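Local coordinates for protein magnesium transporter, putative (Shewanella oneidensis MR-1, PDB 3KXR) that probably transports magnesium or other cations across the membrane, this chain comprising its paired CBS domains and part of its intracellular N-terminal domain, at residues 13-18 / 35-40; 90-95 / 101-106; 152-155 / 159-162. All coordinates share one frame; numbering follows the deposited sequence.

How the contacts relate
The three contacts follow one another along the chain. Contact 1 (13-18 / 35-40) lies in the helical part matching the MgtE intracellular N domain, and its centre is about 31 Å from that of contact 2 and about 22 Å from that of contact 3. Contact 2 (90-95 / 101-106) and contact 3 (152-155 / 159-162) are equivalent beta hairpins, one in each CBS domain, with centres about 13 Å apart. These two touch directly: Leu159 CD2 lies 3.5 Å from Phe92 CB and 3.6 Å from Val94 CG1. The small sheets of the CBS pair thus share an apolar junction, whereas contact 1 touches neither, its nearest atoms being about 11 Å from contact 3 and about 16 Å from contact 2.

Contact 1. Residues 13-18 / 35-40; sequences LSPEDL and AQMGER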
ATOM      1  N   LEU A  13     -13.426  -4.229   9.948  1.00 55.81           N
ATOM      2  CA  LEU A  13     -12.843  -5.381  10.653  1.00 54.93           C
ATOM      3  C   LEU A  13     -11.429  -5.098  11.120  1.00 53.16           C
ATOM      4  O   LEU A  13     -10.599  -4.727  10.331  1.00 54.10           O
ATOM      5  CB  LEU A  13     -12.781  -6.589   9.723  1.00 55.14           C
ATOM      6  CG  LEU A  13     -14.033  -7.452   9.586  1.00 56.48           C
ATOM      7  CD1 LEU A  13     -13.665  -8.652   8.771  1.00 57.59           C
ATOM      8  CD2 LEU A  13     -14.616  -7.915  10.931  1.00 56.33           C
ATOM      9  N   SER A  14     -11.135  -5.301  12.388  1.00 50.71           N
ATOM     10  CA  SER A  14      -9.789  -5.093  12.861  1.00 48.97           C
ATOM     11  C   SER A  14      -8.917  -6.311  12.560  1.00 48.09           C
ATOM     12  O   SER A  14      -9.409  -7.442  12.396  1.00 48.24           O
ATOM     13  CB  SER A  14      -9.788  -4.808  14.361  1.00 48.81           C
ATOM     14  OG  SER A  14     -10.141  -5.955  15.111  1.00 48.41           O
ATOM     15  N   PRO A  15      -7.602  -6.100  12.525  1.00 46.37           N
ATOM     16  CA  PRO A  15      -6.740  -7.255  12.383  1.00 45.03           C
ATOM     17  C   PRO A  15      -6.953  -8.290  13.496  1.00 44.21           C
ATOM     18  O   PRO A  15      -6.767  -9.490  13.254  1.00 43.06           O
ATOM     19  CB  PRO A  15      -5.326  -6.667  12.409  1.00 45.09           C
ATOM     20  CG  PRO A  15      -5.445  -5.250  12.726  1.00 45.58           C
ATOM     21  CD  PRO A  15      -6.864  -4.844  12.753  1.00 46.18           C
ATOM     22  N   GLU A  16      -7.367  -7.839  14.681  1.00 43.76           N
ATOM     23  CA  GLU A  16      -7.668  -8.750  15.809  1.00 44.35           C
ATOM     24  C   GLU A  16      -8.885  -9.620  15.522  1.00 43.82           C
ATOM     25  O   GLU A  16      -8.932 -10.786  15.897  1.00 43.93           O
ATOM     26  CB  GLU A  16      -7.937  -7.978  17.120  1.00 44.95           C
ATOM     27  CG  GLU A  16      -6.746  -7.153  17.694  1.00 47.96           C
ATOM     28  CD  GLU A  16      -6.636  -5.703  17.149  1.00 49.75           C
ATOM     29  OE1 GLU A  16      -7.310  -5.336  16.167  1.00 50.25           O
ATOM     30  OE2 GLU A  16      -5.842  -4.924  17.714  1.00 54.94           O
ATOM     31  N   ASP A  17      -9.885  -9.024  14.881  1.00 43.32           N
ATOM     32  CA  ASP A  17     -11.045  -9.767  14.460  1.00 42.93           C
ATOM     33  C   ASP A  17     -10.590 -10.889  13.542  1.00 41.71           C
ATOM     34  O   ASP A  17     -11.018 -12.019  13.680  1.00 41.21           O
ATOM     35  CB  ASP A  17     -12.006  -8.852  13.705  1.00 43.70           C
ATOM     36  CG  ASP A  17     -12.536  -7.678  14.566  1.00 46.93           C
ATOM     37  OD1 ASP A  17     -12.505  -7.750  15.831  1.00 48.04           O
ATOM     38  OD2 ASP A  17     -13.009  -6.686  13.948  1.00 49.70           O
ATOM     39  N   LEU A  18      -9.709 -10.570  12.606  1.00 40.82           N
ATOM     40  CA  LEU A  18      -9.261 -11.563  11.644  1.00 40.60           C
ATOM     41  C   LEU A  18      -8.610 -12.732  12.355  1.00 40.04           C
ATOM     42  O   LEU A  18      -8.931 -13.872  12.063  1.00 40.09           O
ATOM     43  CB  LEU A  18      -8.312 -10.958  10.609  1.00 40.25           C
ATOM     44  CG  LEU A  18      -8.912  -9.938   9.629  1.00 40.96           C
ATOM     45  CD1 LEU A  18      -7.817  -9.333   8.737  1.00 38.82           C
ATOM     46  CD2 LEU A  18     -10.029 -10.565   8.752  1.00 40.34           C
ATOM     47  N   ALA A  35      -4.547  -6.704   2.605  1.00 43.76           N
ATOM     48  CA  ALA A  35      -4.162  -5.815   1.513  1.00 44.29           C
ATOM     49  C   ALA A  35      -4.865  -4.469   1.589  1.00 45.38           C
ATOM     50  O   ALA A  35      -4.332  -3.461   1.148  1.00 45.53           O
ATOM     51  CB  ALA A  35      -4.439  -6.463   0.199  1.00 43.45           C
ATOM     52  N   GLN A  36      -6.049  -4.428   2.179  1.00 47.05           N
ATOM     53  CA  GLN A  36      -6.806  -3.183   2.188  1.00 48.56           C
ATOM     54  C   GLN A  36      -6.512  -2.354   3.419  1.00 48.90           C
ATOM     55  O   GLN A  36      -6.865  -1.200   3.483  1.00 49.00           O
ATOM     56  CB  GLN A  36      -8.303  -3.468   2.070  1.00 48.95           C
ATOM     57  CG  GLN A  36      -9.017  -2.730   0.940  1.00 51.67           C
ATOM     58  CD  GLN A  36     -10.196  -3.543   0.370  1.00 54.85           C
ATOM     59  OE1 GLN A  36     -10.052  -4.745   0.085  1.00 55.67           O
ATOM     60  NE2 GLN A  36     -11.361  -2.888   0.202  1.00 56.06           N
HETATM   61  N   MSE A  37      -5.852  -2.942   4.392  1.00 49.87           N
HETATM   62  CA  MSE A  37      -5.581  -2.256   5.645  1.00 50.93           C
HETATM   63  C   MSE A  37      -4.295  -1.463   5.588  1.00 50.11           C
HETATM   64  O   MSE A  37      -3.530  -1.574   4.641  1.00 50.30           O
HETATM   65  CB  MSE A  37      -5.437  -3.289   6.742  1.00 52.28           C
HETATM   66  CG  MSE A  37      -6.683  -3.602   7.475  1.00 56.70           C
HETATM   67 SE   MSE A  37      -6.465  -5.324   8.489  1.00 74.36          SE
HETATM   68  CE  MSE A  37      -4.503  -5.591   8.439  1.00 65.81           C
ATOM     69  N   GLY A  38      -4.032  -0.688   6.631  1.00 49.67           N
ATOM     70  CA  GLY A  38      -2.764   0.061   6.739  1.00 49.02           C
ATOM     71  C   GLY A  38      -1.626  -0.875   7.083  1.00 48.21           C
ATOM     72  O   GLY A  38      -1.847  -1.945   7.624  1.00 48.08           O
ATOM     73  N   GLU A  39      -0.408  -0.477   6.750  1.00 47.41           N
ATOM     74  CA  GLU A  39       0.758  -1.257   7.097  1.00 46.63           C
ATOM     75  C   GLU A  39       0.843  -1.473   8.617  1.00 45.80           C
ATOM     76  O   GLU A  39       1.241  -2.552   9.048  1.00 45.44           O
ATOM     77  CB  GLU A  39       2.026  -0.592   6.563  1.00 46.72           C
ATOM     78  CG  GLU A  39       3.322  -1.326   6.907  1.00 48.24           C
ATOM     79  CD  GLU A  39       3.387  -2.748   6.344  1.00 50.59           C
ATOM     80  OE1 GLU A  39       2.703  -3.036   5.340  1.00 52.44           O
ATOM     81  OE2 GLU A  39       4.132  -3.573   6.907  1.00 51.64           O
ATOM     82  N   ARG A  40       0.454  -0.469   9.414  1.00 44.94           N
ATOM     83  CA  ARG A  40       0.449  -0.587  10.888  1.00 44.58           C
ATOM     84  C   ARG A  40      -0.485  -1.709  11.305  1.00 43.97           C
ATOM     85  O   ARG A  40      -0.177  -2.477  12.201  1.00 43.55           O
ATOM     86  CB  ARG A  40      -0.005   0.714  11.594  1.00 44.80           C
ATOM     87  CG  ARG A  40       1.096   1.705  11.998  1.00 46.59           C
ATOM     88  CD  ARG A  40       0.820   2.416  13.365  1.00 48.26           C
TER
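Met37, built as selenomethionine, reaches across to the first turn of helix 15-20 and meets Pro15 and Leu18 through the two last atoms of its side chain. Its methyl CE lies 4.2 Å from Pro15 CB, under the face of the pyrrolidine ring near its CB-CG edge. The selenium SE sits beneath the same face, nearly under the ring centre, and also stands 4.2 Å from Leu18 CD1. The side chain runs out with SE anti to CA and then bends sharply at its last torsion (chi3 15°), which carries CE along under the CB-CG edge. All three residues are buried, and no hydrogen bond crosses between the segments, so the contact is purely apolar. It is also small, about 126 Å² in total, with more than half of that on Met37.

The helix start that presents Pro15 and Leu18 is fixed by a capping box. Ser14 is the N-cap, and its OG accepts from Asp17 N at 3.1 Å. In return Ser14 N donates to Asp17 OD2 over 2.8 Å in a fairly straight bond (161° at the hydrogen), approaching from above the carboxylate plane. Leu18 N closes the first helical turn onto Ser14 O at 3.1 Å. On the other side of the contact, Met37 lies in the short link between helices 27-36 and 39-50, directly before Gly38, the N-cap of the second helix.

Leu18 also rests on Phe29 and Ala33 of helix 27-36, while Pro15 packs on Gln41, Arg44 and Phe45 of helix 39-50. A salt bridge from Glu16 OE2 to Arg44 NH1 adds a polar tie to that helix. Met37 therefore sits at the corner where helix 15-20 meets the two successive helices of the N-terminal domain.

Contact 2. Residues 90-95 / 101-106; sequences NLFIVD and LGTVRR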
ATOM      1  N   ASN A  90      14.837   6.786  25.563  1.00 40.80           N
ATOM      2  CA  ASN A  90      15.939   5.875  25.352  1.00 40.26           C
ATOM      3  C   ASN A  90      16.042   5.562  23.885  1.00 39.83           C
ATOM      4  O   ASN A  90      15.095   5.716  23.124  1.00 39.54           O
ATOM      5  CB  ASN A  90      15.744   4.585  26.153  1.00 40.16           C
ATOM      6  CG  ASN A  90      15.984   4.780  27.605  1.00 41.06           C
ATOM      7  OD1 ASN A  90      16.660   5.716  28.001  1.00 46.56           O
ATOM      8  ND2 ASN A  90      15.435   3.915  28.423  1.00 43.42           N
ATOM      9  N   LEU A  91      17.206   5.078  23.499  1.00 39.48           N
ATOM     10  CA  LEU A  91      17.442   4.712  22.113  1.00 38.96           C
ATOM     11  C   LEU A  91      18.215   3.389  22.091  1.00 37.87           C
ATOM     12  O   LEU A  91      19.096   3.157  22.926  1.00 38.04           O
ATOM     13  CB  LEU A  91      18.169   5.865  21.447  1.00 39.13           C
ATOM     14  CG  LEU A  91      18.572   5.858  19.990  1.00 39.21           C
ATOM     15  CD1 LEU A  91      18.697   7.304  19.502  1.00 37.97           C
ATOM     16  CD2 LEU A  91      19.888   5.133  19.917  1.00 40.68           C
ATOM     17  N   PHE A  92      17.838   2.507  21.184  1.00 35.97           N
ATOM     18  CA  PHE A  92      18.336   1.150  21.205  1.00 35.82           C
ATOM     19  C   PHE A  92      19.377   0.931  20.134  1.00 35.52           C
ATOM     20  O   PHE A  92      19.223   1.428  19.024  1.00 36.47           O
ATOM     21  CB  PHE A  92      17.158   0.188  21.042  1.00 35.58           C
ATOM     22  CG  PHE A  92      16.089   0.429  22.047  1.00 35.69           C
ATOM     23  CD1 PHE A  92      16.401   0.514  23.398  1.00 35.55           C
ATOM     24  CD2 PHE A  92      14.778   0.644  21.661  1.00 38.54           C
ATOM     25  CE1 PHE A  92      15.410   0.774  24.341  1.00 35.94           C
ATOM     26  CE2 PHE A  92      13.775   0.904  22.614  1.00 37.40           C
ATOM     27  CZ  PHE A  92      14.104   0.974  23.947  1.00 35.35           C
ATOM     28  N   ILE A  93      20.440   0.210  20.473  1.00 35.07           N
ATOM     29  CA  ILE A  93      21.539  -0.033  19.549  1.00 35.27           C
ATOM     30  C   ILE A  93      21.535  -1.468  19.146  1.00 35.71           C
ATOM     31  O   ILE A  93      21.460  -2.360  20.008  1.00 36.58           O
ATOM     32  CB  ILE A  93      22.911   0.282  20.179  1.00 35.57           C
ATOM     33  CG1 ILE A  93      22.921   1.705  20.708  1.00 35.94           C
ATOM     34  CG2 ILE A  93      24.058   0.093  19.178  1.00 33.82           C
ATOM     35  CD1 ILE A  93      22.615   2.763  19.686  1.00 36.27           C
ATOM     36  N   VAL A  94      21.630  -1.707  17.840  1.00 36.29           N
ATOM     37  CA  VAL A  94      21.670  -3.063  17.317  1.00 36.28           C
ATOM     38  C   VAL A  94      22.915  -3.257  16.459  1.00 38.24           C
ATOM     39  O   VAL A  94      23.477  -2.296  15.916  1.00 37.76           O
ATOM     40  CB  VAL A  94      20.404  -3.374  16.453  1.00 36.88           C
ATOM     41  CG1 VAL A  94      19.134  -3.352  17.330  1.00 34.93           C
ATOM     42  CG2 VAL A  94      20.294  -2.415  15.277  1.00 32.85           C
ATOM     43  N   ASP A  95      23.353  -4.513  16.332  1.00 40.07           N
ATOM     44  CA  ASP A  95      24.422  -4.828  15.389  1.00 40.60           C
ATOM     45  C   ASP A  95      23.852  -5.027  13.992  1.00 41.44           C
ATOM     46  O   ASP A  95      22.655  -4.813  13.766  1.00 41.30           O
ATOM     47  CB  ASP A  95      25.234  -6.035  15.851  1.00 41.05           C
ATOM     48  CG  ASP A  95      24.491  -7.345  15.769  1.00 41.18           C
ATOM     49  OD1 ASP A  95      23.400  -7.466  15.153  1.00 40.61           O
ATOM     50  OD2 ASP A  95      25.072  -8.294  16.334  1.00 43.52           O
ATOM     51  N   LEU A 101      21.981  -4.905  21.240  1.00 36.20           N
ATOM     52  CA  LEU A 101      23.195  -4.778  22.050  1.00 35.65           C
ATOM     53  C   LEU A 101      22.987  -4.018  23.386  1.00 35.57           C
ATOM     54  O   LEU A 101      23.655  -4.291  24.350  1.00 35.69           O
ATOM     55  CB  LEU A 101      24.243  -4.012  21.233  1.00 35.52           C
ATOM     56  CG  LEU A 101      24.666  -4.554  19.866  1.00 36.36           C
ATOM     57  CD1 LEU A 101      25.735  -3.680  19.297  1.00 33.89           C
ATOM     58  CD2 LEU A 101      25.176  -6.021  19.996  1.00 37.33           C
ATOM     59  N   GLY A 102      22.119  -3.010  23.414  1.00 35.45           N
ATOM     60  CA  GLY A 102      21.953  -2.164  24.600  1.00 35.18           C
ATOM     61  C   GLY A 102      21.145  -0.902  24.345  1.00 35.34           C
ATOM     62  O   GLY A 102      20.636  -0.684  23.260  1.00 34.69           O
ATOM     63  N   THR A 103      21.065  -0.066  25.362  1.00 36.10           N
ATOM     64  CA  THR A 103      20.242   1.119  25.377  1.00 36.67           C
ATOM     65  C   THR A 103      21.106   2.303  25.749  1.00 37.53           C
ATOM     66  O   THR A 103      21.918   2.210  26.663  1.00 36.54           O
ATOM     67  CB  THR A 103      19.154   0.947  26.475  1.00 37.21           C
ATOM     68  OG1 THR A 103      18.332  -0.171  26.133  1.00 37.30           O
ATOM     69  CG2 THR A 103      18.280   2.200  26.675  1.00 35.60           C
ATOM     70  N   VAL A 104      20.945   3.423  25.051  1.00 38.85           N
ATOM     71  CA  VAL A 104      21.545   4.678  25.528  1.00 40.16           C
ATOM     72  C   VAL A 104      20.433   5.611  25.966  1.00 40.05           C
ATOM     73  O   VAL A 104      19.418   5.668  25.313  1.00 41.00           O
ATOM     74  CB  VAL A 104      22.468   5.347  24.462  1.00 40.06           C
ATOM     75  CG1 VAL A 104      23.465   4.327  23.876  1.00 42.52           C
ATOM     76  CG2 VAL A 104      21.664   5.976  23.350  1.00 41.38           C
ATOM     77  N   ARG A 105      20.622   6.343  27.051  1.00 40.64           N
ATOM     78  CA  ARG A 105      19.592   7.271  27.542  1.00 41.36           C
ATOM     79  C   ARG A 105      19.753   8.684  27.075  1.00 41.49           C
ATOM     80  O   ARG A 105      20.842   9.222  27.058  1.00 41.05           O
ATOM     81  CB  ARG A 105      19.627   7.377  29.044  1.00 41.63           C
ATOM     82  CG  ARG A 105      19.498   6.097  29.763  1.00 44.96           C
ATOM     83  CD  ARG A 105      19.453   6.439  31.234  1.00 50.60           C
ATOM     84  NE  ARG A 105      19.533   5.222  32.008  1.00 56.43           N
ATOM     85  CZ  ARG A 105      18.522   4.372  32.214  1.00 61.95           C
ATOM     86  NH1 ARG A 105      17.305   4.621  31.706  1.00 63.39           N
ATOM     87  NH2 ARG A 105      18.729   3.264  32.954  1.00 63.19           N
ATOM     88  N   ARG A 106      18.640   9.335  26.801  1.00 42.21           N
ATOM     89  CA  ARG A 106      18.698  10.716  26.397  1.00 43.07           C
ATOM     90  C   ARG A 106      19.572  11.559  27.321  1.00 43.18           C
ATOM     91  O   ARG A 106      20.439  12.299  26.864  1.00 43.20           O
ATOM     92  CB  ARG A 106      17.308  11.336  26.357  1.00 42.83           C
ATOM     93  CG  ARG A 106      17.413  12.805  26.155  1.00 45.12           C
ATOM     94  CD  ARG A 106      16.267  13.428  25.486  1.00 47.53           C
ATOM     95  NE  ARG A 106      15.050  13.030  26.126  1.00 50.93           N
ATOM     96  CZ  ARG A 106      13.913  12.856  25.470  1.00 56.10           C
ATOM     97  NH1 ARG A 106      13.821  13.087  24.151  1.00 55.18           N
ATOM     98  NH2 ARG A 106      12.857  12.465  26.145  1.00 59.41           N
TER
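Asn90 to Ile93 pair in antiparallel fashion with Gly102 to Arg105. Leu91 and Val104 exchange two backbone bonds, Val104 N to Leu91 O measuring 2.8 Å. Next along, Ile93 N donates to Gly102 O and its own O accepts from Leu101 N, each over 2.9 Å. Leu101 and Gly102 thus both stand opposite Ile93, a classic beta bulge.

The face carrying Asn90, Thr103 and Arg105 also holds the Phe92 ring. Thr103 has CG2 anti to its backbone N and OG1 anti to its carbonyl carbon (chi1 -62°), which sends the methyl to Asn90 CG at 3.6 Å and the hydroxyl, bonded to Tyr100 OH, to the Phe92 ring edge, in plane, 3.4 Å from CD1. The Asn90 and Arg105 side chains run side by side in the same direction, OD1 lying 3.4 Å from Arg105 CG, with their amide and guanidinium planes 58° apart. Asn90 ND2 makes a hydrogen bond to Glu147 OE1, and Arg105 NH1 a salt bridge to the same oxygen. With an alanine in place of Asn90, Glu147 would probably lose the ND2 donor, and Thr103 CG2 and Arg105 CG their amide neighbour.

Apolar groups fill the other face. Leu91 CD2 rests against Val104 CG2 at 4.0 Å, and Ile93 CG1 against Val104 CG1; Leu91 continues onto Phe79 and Phe80. The result is the small sheet of a CBS domain, with helix 73-82 on one face and Leu159 and Pro151 against Phe92 on the other.

Contact 3. Residues 152-155 / 159-162; sequences VIDD and LIGR
A beta hairpin of the second CBS domain carries a classic bulge where Ile160 and Gly161 both face Val152. Two backbone bonds define it. Val152 N donates to Gly161 O at 2.8 Å, nearly straight (168° at the hydrogen), while Val152 O accepts from Ile160 N at 2.9 Å. The register has slipped by one residue at Ile153, which pairs with Leu159 without hydrogen bonds. Gly161 has backbone angles at which a CB would be jammed against the carbonyl oxygen of Ile160, so glycine suits this position.

Ile160 spreads its two branches over Val152 and Asp154. Its CG1, placed between the backbone N and the carbonyl carbon (chi1 68°), comes within 3.6 Å of Val152 O and leads CD1 to Val152 CG1 at 4.1 Å. The other branch, CG2, meets Asp154 CB at 3.8 Å. The carboxylate of Asp154 is engaged in the turn, OD1 accepting from Glu158 N. Leu159 sends CD1 to Val152 O, 3.4 Å away, and Ile153 CG2 lies 4.1 Å from Leu159 CA.

A salt bridge from Arg162 NH1 to Glu149 OE1 links the two strands of the hairpin. Beyond the hairpin, Ile153 bonds through its backbone to Leu129, which continues the sheet. With Leu159 turned to the sheet of the first CBS domain, the arrangement is that of the bulged hairpin in a CBS pair, where two such domains pack through their sheets.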
ATOM      1  N   VAL A 152      11.897  -4.927  23.381  1.00 37.51           N
ATOM      2  CA  VAL A 152      11.500  -6.304  23.313  1.00 37.02           C
ATOM      3  C   VAL A 152      12.339  -7.037  22.259  1.00 36.95           C
ATOM      4  O   VAL A 152      12.519  -6.566  21.143  1.00 36.61           O
ATOM      5  CB  VAL A 152      10.010  -6.405  22.980  1.00 37.30           C
ATOM      6  CG1 VAL A 152       9.608  -7.862  22.871  1.00 35.59           C
ATOM      7  CG2 VAL A 152       9.182  -5.689  24.052  1.00 36.91           C
ATOM      8  N   ILE A 153      12.874  -8.183  22.637  1.00 37.36           N
ATOM      9  CA  ILE A 153      13.637  -9.008  21.711  1.00 37.61           C
ATOM     10  C   ILE A 153      12.938 -10.355  21.480  1.00 38.27           C
ATOM     11  O   ILE A 153      12.184 -10.843  22.329  1.00 37.84           O
ATOM     12  CB  ILE A 153      15.086  -9.249  22.206  1.00 37.95           C
ATOM     13  CG1 ILE A 153      15.094  -9.939  23.575  1.00 37.47           C
ATOM     14  CG2 ILE A 153      15.878  -7.937  22.243  1.00 35.61           C
ATOM     15  CD1 ILE A 153      16.440 -10.483  23.943  1.00 38.50           C
ATOM     16  N   ASP A 154      13.182 -10.938  20.315  1.00 39.02           N
ATOM     17  CA  ASP A 154      12.612 -12.221  19.973  1.00 39.94           C
ATOM     18  C   ASP A 154      13.537 -13.294  20.514  1.00 40.49           C
ATOM     19  O   ASP A 154      14.494 -12.973  21.175  1.00 40.74           O
ATOM     20  CB  ASP A 154      12.353 -12.325  18.457  1.00 40.08           C
ATOM     21  CG  ASP A 154      13.615 -12.479  17.639  1.00 41.48           C
ATOM     22  OD1 ASP A 154      14.696 -12.701  18.234  1.00 42.69           O
ATOM     23  OD2 ASP A 154      13.518 -12.401  16.387  1.00 43.59           O
ATOM     24  N   ASP A 155      13.258 -14.566  20.265  1.00 41.53           N
ATOM     25  CA  ASP A 155      14.120 -15.629  20.823  1.00 42.20           C
ATOM     26  C   ASP A 155      15.458 -15.755  20.093  1.00 41.48           C
ATOM     27  O   ASP A 155      16.347 -16.418  20.599  1.00 41.46           O
ATOM     28  CB  ASP A 155      13.407 -16.997  20.858  1.00 42.87           C
ATOM     29  CG  ASP A 155      12.799 -17.378  19.511  1.00 45.74           C
ATOM     30  OD1 ASP A 155      12.932 -16.583  18.545  1.00 50.17           O
ATOM     31  OD2 ASP A 155      12.171 -18.465  19.409  1.00 51.48           O
ATOM     32  N   LEU A 159      16.016  -7.274  18.119  1.00 38.30           N
ATOM     33  CA  LEU A 159      15.158  -6.226  18.633  1.00 38.64           C
ATOM     34  C   LEU A 159      13.954  -6.138  17.733  1.00 38.86           C
ATOM     35  O   LEU A 159      14.088  -5.753  16.602  1.00 39.04           O
ATOM     36  CB  LEU A 159      15.917  -4.890  18.597  1.00 37.94           C
ATOM     37  CG  LEU A 159      15.152  -3.684  19.084  1.00 37.49           C
ATOM     38  CD1 LEU A 159      14.665  -3.986  20.507  1.00 35.39           C
ATOM     39  CD2 LEU A 159      16.057  -2.452  18.998  1.00 35.10           C
ATOM     40  N   ILE A 160      12.778  -6.506  18.215  1.00 39.47           N
ATOM     41  CA  ILE A 160      11.593  -6.406  17.370  1.00 39.88           C
ATOM     42  C   ILE A 160      10.718  -5.181  17.644  1.00 40.03           C
ATOM     43  O   ILE A 160       9.841  -4.858  16.836  1.00 41.20           O
ATOM     44  CB  ILE A 160      10.751  -7.665  17.433  1.00 40.13           C
ATOM     45  CG1 ILE A 160      10.118  -7.805  18.811  1.00 41.15           C
ATOM     46  CG2 ILE A 160      11.613  -8.891  17.057  1.00 40.64           C
ATOM     47  CD1 ILE A 160       9.402  -9.149  18.993  1.00 42.08           C
ATOM     48  N   GLY A 161      10.942  -4.487  18.752  1.00 39.54           N
ATOM     49  CA  GLY A 161      10.116  -3.316  19.089  1.00 38.95           C
ATOM     50  C   GLY A 161      10.208  -2.936  20.554  1.00 38.12           C
ATOM     51  O   GLY A 161      11.128  -3.344  21.249  1.00 37.73           O
ATOM     52  N   ARG A 162       9.246  -2.163  21.038  1.00 37.50           N
ATOM     53  CA  ARG A 162       9.276  -1.745  22.435  1.00 37.05           C
ATOM     54  C   ARG A 162       7.891  -1.805  23.053  1.00 36.99           C
ATOM     55  O   ARG A 162       6.898  -1.852  22.340  1.00 35.86           O
ATOM     56  CB  ARG A 162       9.794  -0.322  22.527  1.00 36.58           C
ATOM     57  CG  ARG A 162       8.770   0.696  22.129  1.00 36.60           C
ATOM     58  CD  ARG A 162       9.357   2.068  21.984  1.00 36.07           C
ATOM     59  NE  ARG A 162       8.317   3.004  21.594  1.00 37.35           N
ATOM     60  CZ  ARG A 162       8.000   4.151  22.197  1.00 37.65           C
ATOM     61  NH1 ARG A 162       8.635   4.604  23.277  1.00 39.92           N
ATOM     62  NH2 ARG A 162       7.010   4.867  21.709  1.00 36.67           N
TER